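Local coordinates for protein porin (Rhodobacter capsulatus, PDB 2POR) that forms trimeric channels that let small hydrophilic solutes, up to about 0.6 kDa, diffuse passively across the bacterial outer membrane, at residues 53-58 against 112-117; 74-79 against 106-111; 84-89 against 248-253; 198-203 against 229-234. All blocks are in the same frame, centred on the assembly; numbering follows the deposited sequence.

Contact 1 (53-58 against 112-117); sequences AETGED and TAEDNP. With CA (calcium ion), chain D.
The long loop that folds into the porin barrel leaves it again through a type II turn, A113 to N116, and against this turn lie T55, G56 and E57 from the loop that follows helix 50-53. A chi1 of 78° sets T55 OG1 between its own backbone N and carbonyl carbon, and D115 N approaches OG1 almost in line, at an N-H...O angle of 171°, though at 3.4 Å the bond is weak. Next to it, D115 CA makes a CA-H...O contact with T55 O. G56 has a positive phi; a CB here would jam against the preceding carbonyl oxygen and press on the ring of P117, whose CB packs on G56 O at 3.5 Å. E57 runs out extended, CG anti to the backbone N (chi1 178°), alongside the A113-E114 peptide, with its CD 3.6 Å from E114 N. Its OE2 shares a water with T112 O, 3.0 Å from OE2, while the methyl CG2 of T112 rests 3.4 Å from E57 O. Shortening E57 to an alanine would probably expose the A113-E114 peptide on this side and leave the bridging water without its carboxylate partner. N116 points away to a calcium ion that D136, K138 and G140 of the same chain also bind, as does N20 of a neighbouring subunit, while its ND2 bonds to L111 O. N116 OD1 binds the ion at 2.2 Å, and a calcium-bound water donates to D115 O at 2.7 Å.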
# COMPACT_ATOMS: atom_id res chain seq x y z
N ALA A 53 -3.11 -6.26 -5.95
CA ALA A 53 -4.37 -6.14 -6.68
C ALA A 53 -4.14 -5.50 -8.02
O ALA A 53 -4.84 -5.82 -8.99
CB ALA A 53 -5.33 -5.30 -5.87
N GLU A 54 -3.14 -4.61 -8.18
CA GLU A 54 -2.82 -4.03 -9.45
C GLU A 54 -2.19 -5.02 -10.46
O GLU A 54 -2.12 -4.66 -11.63
CB GLU A 54 -1.94 -2.84 -9.15
CG GLU A 54 -1.79 -1.83 -10.32
CD GLU A 54 -0.53 -1.97 -11.21
OE1 GLU A 54 0.45 -2.55 -10.75
OE2 GLU A 54 -0.52 -1.51 -12.35
N THR A 55 -1.76 -6.26 -10.15
CA THR A 55 -1.23 -7.19 -11.16
C THR A 55 -2.11 -8.43 -11.26
O THR A 55 -1.85 -9.30 -12.08
CB THR A 55 0.23 -7.62 -10.78
OG1 THR A 55 0.10 -8.60 -9.75
CG2 THR A 55 1.09 -6.48 -10.25
N GLY A 56 -3.16 -8.63 -10.43
CA GLY A 56 -4.01 -9.82 -10.51
C GLY A 56 -3.70 -10.83 -9.43
O GLY A 56 -4.36 -11.85 -9.26
N GLU A 57 -2.65 -10.55 -8.66
CA GLU A 57 -2.20 -11.47 -7.64
C GLU A 57 -3.09 -11.50 -6.41
O GLU A 57 -3.19 -12.52 -5.71
CB GLU A 57 -0.79 -11.04 -7.25
CG GLU A 57 -0.24 -11.94 -6.15
CD GLU A 57 1.20 -11.71 -5.73
OE1 GLU A 57 1.77 -10.68 -6.10
OE2 GLU A 57 1.75 -12.57 -5.04
N ASP A 58 -3.68 -10.33 -6.07
CA ASP A 58 -4.53 -10.22 -4.89
C ASP A 58 -5.85 -9.56 -5.32
O ASP A 58 -5.88 -8.88 -6.35
CB ASP A 58 -3.91 -9.35 -3.85
CG ASP A 58 -2.72 -10.00 -3.14
OD1 ASP A 58 -2.76 -11.19 -2.84
OD2 ASP A 58 -1.76 -9.28 -2.89
N THR A 112 -1.67 -18.76 -7.66
CA THR A 112 -1.90 -17.35 -7.93
C THR A 112 -0.60 -16.61 -7.64
O THR A 112 0.02 -16.87 -6.61
CB THR A 112 -3.02 -16.82 -7.01
OG1 THR A 112 -4.04 -17.82 -7.03
CG2 THR A 112 -3.51 -15.45 -7.42
N ALA A 113 -0.17 -15.66 -8.46
CA ALA A 113 1.07 -14.95 -8.26
C ALA A 113 1.05 -13.66 -9.06
O ALA A 113 0.07 -13.40 -9.77
CB ALA A 113 2.23 -15.85 -8.74
N GLU A 114 2.14 -12.88 -8.99
CA GLU A 114 2.25 -11.65 -9.72
C GLU A 114 1.97 -11.90 -11.17
O GLU A 114 2.42 -12.88 -11.75
CB GLU A 114 3.63 -11.12 -9.49
CG GLU A 114 3.85 -9.83 -10.28
CD GLU A 114 5.13 -9.03 -10.03
OE1 GLU A 114 6.03 -9.52 -9.35
OE2 GLU A 114 5.24 -7.90 -10.52
N ASP A 115 1.09 -11.10 -11.76
CA ASP A 115 0.65 -11.23 -13.15
C ASP A 115 0.04 -12.56 -13.51
O ASP A 115 0.01 -13.02 -14.67
CB ASP A 115 1.79 -11.02 -14.14
CG ASP A 115 2.41 -9.65 -14.15
OD1 ASP A 115 1.74 -8.67 -13.82
OD2 ASP A 115 3.57 -9.57 -14.52
N ASN A 116 -0.48 -13.23 -12.48
CA ASN A 116 -0.99 -14.54 -12.72
C ASN A 116 -2.24 -14.75 -11.86
O ASN A 116 -2.22 -15.41 -10.81
CB ASN A 116 0.12 -15.60 -12.42
CG ASN A 116 -0.33 -16.92 -13.05
OD1 ASN A 116 -0.55 -17.06 -14.29
ND2 ASN A 116 -0.46 -17.91 -12.16
N PRO A 117 -3.40 -14.19 -12.28
CA PRO A 117 -4.67 -14.45 -11.62
C PRO A 117 -5.20 -15.86 -11.94
O PRO A 117 -4.82 -16.44 -12.97
CB PRO A 117 -5.55 -13.32 -12.15
CG PRO A 117 -5.06 -13.13 -13.57
CD PRO A 117 -3.55 -13.27 -13.40
CA CA D . -0.45 -16.89 -16.45
O HOH W 1 0.45 -15.21 -4.49
O HOH W 2 -1.41 -14.77 -16.10

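Contact 2 (74-79 against 106-111); sequences DALGAS and TGDERL. With CA (calcium ion), chain B.
D74 and E109 cross at a slant, their carboxylate planes turned 33° apart, in the long loop that folds into the barrel and narrows the pore. D74 CG stands anti to the backbone N (chi1 -176°), which brings the carboxylate over the aliphatic part of E109: OD1 touches E109 CG at 3.4 Å. The two acidic ends also come close, D74 OD2 lying 3.8 Å from E109 OE2. L76 and D108 behave differently, running side by side and pointing the same way, with methyl CD2 of the leucine 4.0 Å from D108 CG. The backbones are joined by a hydrogen bond from D108 N to A75 O of 3.0 Å and 163°. G107 opens a type I' turn ending at R110, and it packs so closely on G77, the N-cap residue of helix 78-83, that a CB on G107 would run into G77 N.

Three waters stitch the rest. One donates to D74 OD1 and A75 O and accepts from E109 N; a second donates to D74 OD1 and, at 2.7 Å, to D108 OD1; the third links G77 N with T106 O. The other oxygen of D108, OD2, binds a calcium ion at 2.2 Å, together with four waters and E80 from the helix. With D58 OD1 also close to D74 OD2, this is a strongly acidic patch, in which the calcium ion probably offsets the charge of D108, while waters donating hydrogen bonds to D74 and D108 probably ease the rest.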
# COMPACT_ATOMS: atom_id res chain seq x y z
N ASP A 74 -7.30 -13.41 -7.18
CA ASP A 74 -6.96 -14.30 -6.11
C ASP A 74 -8.26 -14.96 -5.66
O ASP A 74 -8.82 -14.64 -4.61
CB ASP A 74 -6.26 -13.47 -5.01
CG ASP A 74 -5.72 -14.26 -3.81
OD1 ASP A 74 -5.93 -15.49 -3.73
OD2 ASP A 74 -5.10 -13.64 -2.94
N ALA A 75 -8.74 -15.94 -6.42
CA ALA A 75 -10.01 -16.64 -6.18
C ALA A 75 -9.85 -17.97 -5.49
O ALA A 75 -8.76 -18.58 -5.50
CB ALA A 75 -10.72 -16.88 -7.51
N LEU A 76 -10.91 -18.45 -4.88
CA LEU A 76 -10.94 -19.74 -4.27
C LEU A 76 -11.06 -20.76 -5.35
O LEU A 76 -11.41 -20.42 -6.48
CB LEU A 76 -12.13 -19.91 -3.36
CG LEU A 76 -12.17 -18.92 -2.21
CD1 LEU A 76 -13.46 -19.16 -1.46
CD2 LEU A 76 -10.95 -19.06 -1.29
N GLY A 77 -10.71 -22.01 -5.10
CA GLY A 77 -10.96 -23.01 -6.12
C GLY A 77 -12.42 -23.47 -5.95
O GLY A 77 -13.02 -23.16 -4.91
N ALA A 78 -12.97 -24.21 -6.91
CA ALA A 78 -14.37 -24.65 -6.91
C ALA A 78 -14.87 -25.33 -5.67
O ALA A 78 -15.93 -24.96 -5.14
CB ALA A 78 -14.57 -25.56 -8.05
N SER A 79 -14.15 -26.29 -5.07
CA SER A 79 -14.59 -26.93 -3.85
C SER A 79 -14.62 -26.00 -2.66
O SER A 79 -15.61 -25.99 -1.92
CB SER A 79 -13.68 -28.11 -3.51
OG SER A 79 -13.59 -28.95 -4.65
N THR A 106 -6.41 -27.01 -4.60
CA THR A 106 -6.19 -25.93 -5.57
C THR A 106 -6.79 -24.59 -5.10
O THR A 106 -7.48 -24.58 -4.06
CB THR A 106 -6.77 -26.34 -6.99
OG1 THR A 106 -8.20 -26.27 -6.92
CG2 THR A 106 -6.27 -27.74 -7.48
N GLY A 107 -6.53 -23.50 -5.85
CA GLY A 107 -7.07 -22.17 -5.61
C GLY A 107 -6.51 -21.66 -4.32
O GLY A 107 -5.60 -22.25 -3.73
N ASP A 108 -6.99 -20.49 -3.94
CA ASP A 108 -6.60 -19.85 -2.70
C ASP A 108 -5.08 -19.79 -2.52
O ASP A 108 -4.49 -20.30 -1.54
CB ASP A 108 -7.21 -20.59 -1.52
CG ASP A 108 -7.20 -19.80 -0.22
OD1 ASP A 108 -7.00 -18.58 -0.24
OD2 ASP A 108 -7.46 -20.37 0.85
N GLU A 109 -4.49 -19.21 -3.57
CA GLU A 109 -3.07 -18.88 -3.66
C GLU A 109 -2.14 -20.09 -3.89
O GLU A 109 -0.94 -19.95 -3.69
CB GLU A 109 -2.60 -18.16 -2.39
CG GLU A 109 -3.33 -16.87 -2.12
CD GLU A 109 -2.82 -16.20 -0.87
OE1 GLU A 109 -3.07 -16.72 0.21
OE2 GLU A 109 -2.15 -15.17 -1.01
N ARG A 110 -2.62 -21.26 -4.31
CA ARG A 110 -1.77 -22.40 -4.70
C ARG A 110 -0.89 -21.98 -5.88
O ARG A 110 0.34 -22.12 -5.84
CB ARG A 110 -2.62 -23.62 -5.09
CG ARG A 110 -1.85 -24.89 -5.48
CD ARG A 110 -1.10 -25.36 -4.22
NE ARG A 110 -2.04 -26.02 -3.32
CZ ARG A 110 -2.02 -26.01 -1.99
NH1 ARG A 110 -1.07 -25.36 -1.36
NH2 ARG A 110 -2.93 -26.68 -1.28
N LEU A 111 -1.45 -21.42 -6.95
CA LEU A 111 -0.69 -20.97 -8.09
C LEU A 111 -0.81 -19.49 -8.39
O LEU A 111 -0.14 -18.96 -9.28
CB LEU A 111 -1.12 -21.77 -9.29
CG LEU A 111 -0.72 -23.23 -9.30
CD1 LEU A 111 -1.29 -23.95 -10.47
CD2 LEU A 111 0.78 -23.28 -9.41
CA CA B . -8.31 -22.18 1.87
O HOH W 3 -6.08 -17.70 -5.35
O HOH W 4 -7.83 -16.54 -1.78
O HOH W 5 -9.50 -23.34 -2.85
O HOH W 6 -8.97 -21.07 3.80
O HOH W 7 -9.22 -23.91 3.05
O HOH W 8 -6.93 -23.84 0.76
O HOH W 9 -6.46 -22.32 3.35

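Contact 3 (84-89 against 248-253); sequences GDLYEV and YVQVLD
L86 lays its methyl CD1 against two residues of strand 243-254 at once, 3.7 Å from Y248 CB and equally close to Q250 CG. Leucine and glutamine approach from opposite directions, CD1 sitting at the aliphatic middle of Q250 and reaching on to its amide carbon. Both polar atoms of that amide are held, OE1 by Y200 OH on the wall, NE2 by the carbonyls of G99 and D101 farther along the loop. Y248 takes a chi1 of 63°, with CG between its backbone N and carbonyl carbon, and its ring meets Y87 and V89, just beyond L86. V89 CG2 comes to the ring edge near its plane, 3.8 Å from CE2, while Y87 O lies obliquely to the ring at 3.5 Å from CD2. Between the two segments the contact is thus mainly apolar; beside it, hydrogen bonds from Y87 N to S235 OG and from K198 NZ to D85 O also join loop and wall. L86 pairs its backbone with N100, a calcium ligand of the same loop. Such packing of an inward-folded loop on the inner wall is characteristic of the general porins, whose third loop constricts the channel within a 16-stranded barrel.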
# COMPACT_ATOMS: atom_id res chain seq x y z
N GLY A 84 -16.36 -24.15 1.95
CA GLY A 84 -15.70 -23.37 2.98
C GLY A 84 -14.80 -24.16 3.94
O GLY A 84 -14.27 -25.23 3.62
N ASP A 85 -14.60 -23.61 5.13
CA ASP A 85 -13.71 -24.13 6.16
C ASP A 85 -14.45 -24.56 7.40
O ASP A 85 -15.65 -24.33 7.50
CB ASP A 85 -12.66 -23.06 6.54
CG ASP A 85 -11.67 -22.86 5.39
OD1 ASP A 85 -11.30 -23.82 4.72
OD2 ASP A 85 -11.32 -21.73 5.12
N LEU A 86 -13.77 -25.15 8.37
CA LEU A 86 -14.38 -25.59 9.61
C LEU A 86 -14.39 -24.37 10.53
O LEU A 86 -13.86 -23.30 10.17
CB LEU A 86 -13.57 -26.76 10.22
CG LEU A 86 -13.40 -28.01 9.38
CD1 LEU A 86 -12.71 -29.02 10.29
CD2 LEU A 86 -14.72 -28.62 8.87
N TYR A 87 -15.01 -24.50 11.70
CA TYR A 87 -15.15 -23.40 12.66
C TYR A 87 -13.80 -22.74 12.99
O TYR A 87 -12.88 -23.41 13.42
CB TYR A 87 -15.80 -23.95 13.96
CG TYR A 87 -16.05 -22.86 15.00
CD1 TYR A 87 -17.00 -21.87 14.80
CD2 TYR A 87 -15.28 -22.86 16.15
CE1 TYR A 87 -17.18 -20.88 15.76
CE2 TYR A 87 -15.44 -21.88 17.10
CZ TYR A 87 -16.39 -20.90 16.89
OH TYR A 87 -16.49 -19.91 17.82
N GLU A 88 -13.69 -21.42 12.87
CA GLU A 88 -12.46 -20.69 13.09
C GLU A 88 -12.29 -20.42 14.55
O GLU A 88 -13.14 -19.84 15.22
CB GLU A 88 -12.52 -19.40 12.28
CG GLU A 88 -11.26 -18.61 12.41
CD GLU A 88 -11.17 -17.39 11.50
OE1 GLU A 88 -11.29 -17.49 10.29
OE2 GLU A 88 -10.93 -16.32 12.02
N VAL A 89 -11.14 -20.86 15.03
CA VAL A 89 -10.80 -20.71 16.43
C VAL A 89 -9.74 -19.65 16.63
O VAL A 89 -8.78 -19.59 15.84
CB VAL A 89 -10.33 -22.09 16.95
CG1 VAL A 89 -9.75 -21.95 18.35
CG2 VAL A 89 -11.50 -23.07 16.92
N TYR A 248 -13.15 -28.11 16.30
CA TYR A 248 -13.04 -28.93 15.11
C TYR A 248 -11.96 -29.99 15.37
O TYR A 248 -11.14 -29.80 16.30
CB TYR A 248 -12.64 -28.07 13.89
CG TYR A 248 -11.26 -27.41 14.01
CD1 TYR A 248 -10.15 -28.14 13.62
CD2 TYR A 248 -11.09 -26.15 14.56
CE1 TYR A 248 -8.87 -27.61 13.79
CE2 TYR A 248 -9.80 -25.62 14.73
CZ TYR A 248 -8.68 -26.36 14.34
OH TYR A 248 -7.37 -25.89 14.48
N VAL A 249 -11.91 -31.04 14.57
CA VAL A 249 -10.79 -31.98 14.62
C VAL A 249 -10.63 -32.46 13.19
O VAL A 249 -11.60 -32.65 12.44
CB VAL A 249 -11.07 -33.14 15.63
CG1 VAL A 249 -12.22 -34.01 15.19
CG2 VAL A 249 -9.80 -33.98 15.74
N GLN A 250 -9.38 -32.54 12.74
CA GLN A 250 -9.10 -32.96 11.39
C GLN A 250 -7.93 -33.94 11.48
O GLN A 250 -7.14 -33.88 12.44
CB GLN A 250 -8.61 -31.82 10.50
CG GLN A 250 -9.41 -30.57 10.59
CD GLN A 250 -9.17 -29.72 9.38
OE1 GLN A 250 -9.34 -30.16 8.26
NE2 GLN A 250 -8.76 -28.47 9.51
N VAL A 251 -7.87 -34.86 10.53
CA VAL A 251 -6.68 -35.68 10.43
C VAL A 251 -6.30 -35.72 8.98
O VAL A 251 -7.10 -35.69 8.03
CB VAL A 251 -6.82 -37.16 11.04
CG1 VAL A 251 -8.10 -37.28 11.81
CG2 VAL A 251 -6.64 -38.20 9.99
N LEU A 252 -4.97 -35.70 8.85
CA LEU A 252 -4.36 -35.80 7.55
C LEU A 252 -3.46 -37.03 7.66
O LEU A 252 -2.70 -37.12 8.62
CB LEU A 252 -3.55 -34.57 7.29
CG LEU A 252 -2.68 -34.56 6.05
CD1 LEU A 252 -3.49 -34.76 4.78
CD2 LEU A 252 -1.92 -33.24 6.10
N ASP A 253 -3.58 -37.94 6.71
CA ASP A 253 -2.85 -39.20 6.74
C ASP A 253 -2.16 -39.42 5.39
O ASP A 253 -2.84 -39.76 4.40
CB ASP A 253 -3.90 -40.26 7.05
CG ASP A 253 -3.44 -41.69 7.32
OD1 ASP A 253 -2.30 -42.02 7.00
OD2 ASP A 253 -4.23 -42.47 7.87

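Contact 4 (198-203 against 229-234); sequences KAYYAD and HKAYGL. With C8E ((hydroxyethyloxy)tri(ethyloxy)octane), chain H.
Strands 198-203 and 229-234 run antiparallel, their axes 178° apart and 4.6 Å from each other, with Y200-G233 and A202-A231 as hydrogen-bonded pairs. The bonds of the second pair are the shorter, A202 N to A231 O measuring 2.7 Å. Y200 carries the inner face. Its chi1 of 70° swings the ring across to the neighbouring strand, where it lies over the backbone: G233 N sits 3.4 Å above the ring plane, offset toward the rim, and Y232 CA makes a CH-pi contact 4.0 Å from the ring centroid. A CB on G233 would crowd Y200 CE1, so glycine and ring fit as a pair, an arrangement like the aromatic rescue of glycine described for beta sheets. The hydroxyl goes on to Q250 OE1. Putting an alanine at Y200 would probably uncover the G233 backbone and leave Q250 without its hydroxyl partner. In this porin barrel the opposite face, with A199, Y201, Y232 and L234, looks outward, and a detergent molecule lies along it, its O9 near the edge of the Y232 ring at 3.6 Å from CD2. Y201 crosses Y232 obliquely, CD1 on the CB of Y232 at 3.9 Å. Farther along, D203 and K230 lie side by side; K230 NZ stays 4.1 Å from D203 OD1, too far for a salt bridge.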
# COMPACT_ATOMS: atom_id res chain seq x y z
N LYS A 198 -20.24 -29.36 10.23
CA LYS A 198 -19.64 -29.43 8.91
C LYS A 198 -18.69 -30.62 9.02
O LYS A 198 -18.06 -30.84 10.08
CB LYS A 198 -18.87 -28.14 8.60
CG LYS A 198 -18.38 -28.18 7.16
CD LYS A 198 -17.64 -26.94 6.70
CE LYS A 198 -18.61 -25.78 6.64
NZ LYS A 198 -18.01 -24.57 6.07
N ALA A 199 -18.64 -31.43 7.97
CA ALA A 199 -17.79 -32.61 7.93
C ALA A 199 -17.32 -32.84 6.51
O ALA A 199 -18.02 -32.46 5.56
CB ALA A 199 -18.54 -33.85 8.35
N TYR A 200 -16.13 -33.43 6.28
CA TYR A 200 -15.71 -33.71 4.92
C TYR A 200 -14.82 -34.97 4.96
O TYR A 200 -14.32 -35.33 6.03
CB TYR A 200 -14.89 -32.54 4.32
CG TYR A 200 -13.50 -32.38 4.97
CD1 TYR A 200 -13.33 -31.74 6.19
CD2 TYR A 200 -12.39 -32.96 4.33
CE1 TYR A 200 -12.06 -31.69 6.78
CE2 TYR A 200 -11.13 -32.91 4.91
CZ TYR A 200 -10.97 -32.28 6.13
OH TYR A 200 -9.70 -32.26 6.70
N TYR A 201 -14.61 -35.56 3.82
CA TYR A 201 -13.69 -36.64 3.68
C TYR A 201 -13.01 -36.33 2.35
O TYR A 201 -13.68 -35.96 1.38
CB TYR A 201 -14.46 -37.95 3.65
CG TYR A 201 -13.54 -39.09 3.24
CD1 TYR A 201 -12.74 -39.65 4.21
CD2 TYR A 201 -13.51 -39.50 1.91
CE1 TYR A 201 -11.87 -40.65 3.84
CE2 TYR A 201 -12.63 -40.50 1.54
CZ TYR A 201 -11.83 -41.06 2.53
OH TYR A 201 -10.94 -42.07 2.19
N ALA A 202 -11.68 -36.50 2.27
CA ALA A 202 -10.94 -36.23 1.04
C ALA A 202 -9.95 -37.39 0.83
O ALA A 202 -9.41 -37.93 1.79
CB ALA A 202 -10.10 -34.93 1.12
N ASP A 203 -9.70 -37.73 -0.41
CA ASP A 203 -8.85 -38.85 -0.73
C ASP A 203 -8.15 -38.55 -2.04
O ASP A 203 -8.78 -38.02 -2.97
CB ASP A 203 -9.77 -40.07 -0.82
CG ASP A 203 -9.02 -41.35 -1.06
OD1 ASP A 203 -8.50 -41.94 -0.11
OD2 ASP A 203 -8.95 -41.75 -2.21
N HIS A 229 -3.12 -40.20 -0.13
CA HIS A 229 -3.41 -39.52 1.12
C HIS A 229 -4.92 -39.52 1.36
O HIS A 229 -5.72 -39.73 0.43
CB HIS A 229 -2.94 -38.03 1.12
CG HIS A 229 -3.67 -37.13 0.08
ND1 HIS A 229 -3.72 -37.22 -1.25
CD2 HIS A 229 -4.41 -36.00 0.42
CE1 HIS A 229 -4.43 -36.23 -1.73
NE2 HIS A 229 -4.83 -35.50 -0.71
N LYS A 230 -5.24 -39.30 2.62
CA LYS A 230 -6.60 -39.06 2.96
C LYS A 230 -6.64 -38.01 4.03
O LYS A 230 -5.66 -37.80 4.74
CB LYS A 230 -7.23 -40.34 3.41
CG LYS A 230 -6.94 -40.92 4.75
CD LYS A 230 -7.53 -42.35 4.65
CE LYS A 230 -6.86 -43.18 3.52
NZ LYS A 230 -7.59 -44.36 3.09
N ALA A 231 -7.75 -37.29 4.10
CA ALA A 231 -7.94 -36.24 5.09
C ALA A 231 -9.44 -36.26 5.42
O ALA A 231 -10.29 -36.56 4.56
CB ALA A 231 -7.57 -34.90 4.47
N TYR A 232 -9.81 -36.03 6.66
CA TYR A 232 -11.22 -35.93 7.03
C TYR A 232 -11.35 -35.11 8.31
O TYR A 232 -10.37 -34.98 9.06
CB TYR A 232 -11.87 -37.33 7.20
CG TYR A 232 -11.03 -38.33 7.98
CD1 TYR A 232 -10.11 -39.10 7.27
CD2 TYR A 232 -11.16 -38.45 9.35
CE1 TYR A 232 -9.31 -39.98 7.95
CE2 TYR A 232 -10.35 -39.34 10.04
CZ TYR A 232 -9.43 -40.10 9.33
OH TYR A 232 -8.59 -40.98 10.00
N GLY A 233 -12.49 -34.49 8.60
CA GLY A 233 -12.64 -33.68 9.79
C GLY A 233 -14.09 -33.29 10.03
O GLY A 233 -15.00 -33.55 9.24
N LEU A 234 -14.27 -32.65 11.14
CA LEU A 234 -15.59 -32.31 11.58
C LEU A 234 -15.53 -31.08 12.44
O LEU A 234 -14.53 -30.94 13.18
CB LEU A 234 -16.08 -33.46 12.38
CG LEU A 234 -17.27 -33.22 13.27
CD1 LEU A 234 -18.53 -33.24 12.42
CD2 LEU A 234 -17.25 -34.23 14.37
C1 C8E H . -19.11 -37.13 3.93
C2 C8E H . -18.59 -36.74 5.31
C3 C8E H . -17.95 -37.89 6.06
C4 C8E H . -17.11 -37.37 7.26
C5 C8E H . -16.62 -38.48 8.19
C6 C8E H . -15.51 -38.12 9.19
C7 C8E H . -15.89 -37.17 10.31
C8 C8E H . -15.14 -37.56 11.59
O9 C8E H . -13.70 -37.57 11.68
C10 C8E H . -13.19 -36.83 12.82
C11 C8E H . -11.82 -37.13 13.50
O12 C8E H . -11.52 -38.36 14.17
C13 C8E H . -11.79 -38.35 15.58
C14 C8E H . -10.73 -38.93 16.55
O15 C8E H . -9.52 -38.23 16.90
C16 C8E H . -9.40 -38.06 18.34
C17 C8E H . -8.19 -37.40 19.07
O18 C8E H . -7.89 -35.98 19.07
C19 C8E H . -8.09 -35.29 20.31
C20 C8E H . -9.30 -34.38 20.42
O21 C8E H . -9.33 -33.70 21.67

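Overall arrangement
From the N terminus, contact 1 opens at 53-58, contact 2 at 74-79 and contact 3 at 84-89. Contact 2 closes first, at 106-111, and contact 1 immediately after it at 112-117, so contact 2 lies within contact 1; the two touch. Contact 3 crosses both, closing only at 248-253 and spanning contact 4 (198-203 with 229-234) on the way. Contact 2 brings the start of the long inward loop against its returning part, and contact 1 sets the last part against the loop before strand 60-65, at a subunit interface. Contact 3, its centre about 28 Å from that of contact 1, ties the loop's early part to the far wall, where contact 4 joins two neighbouring strands.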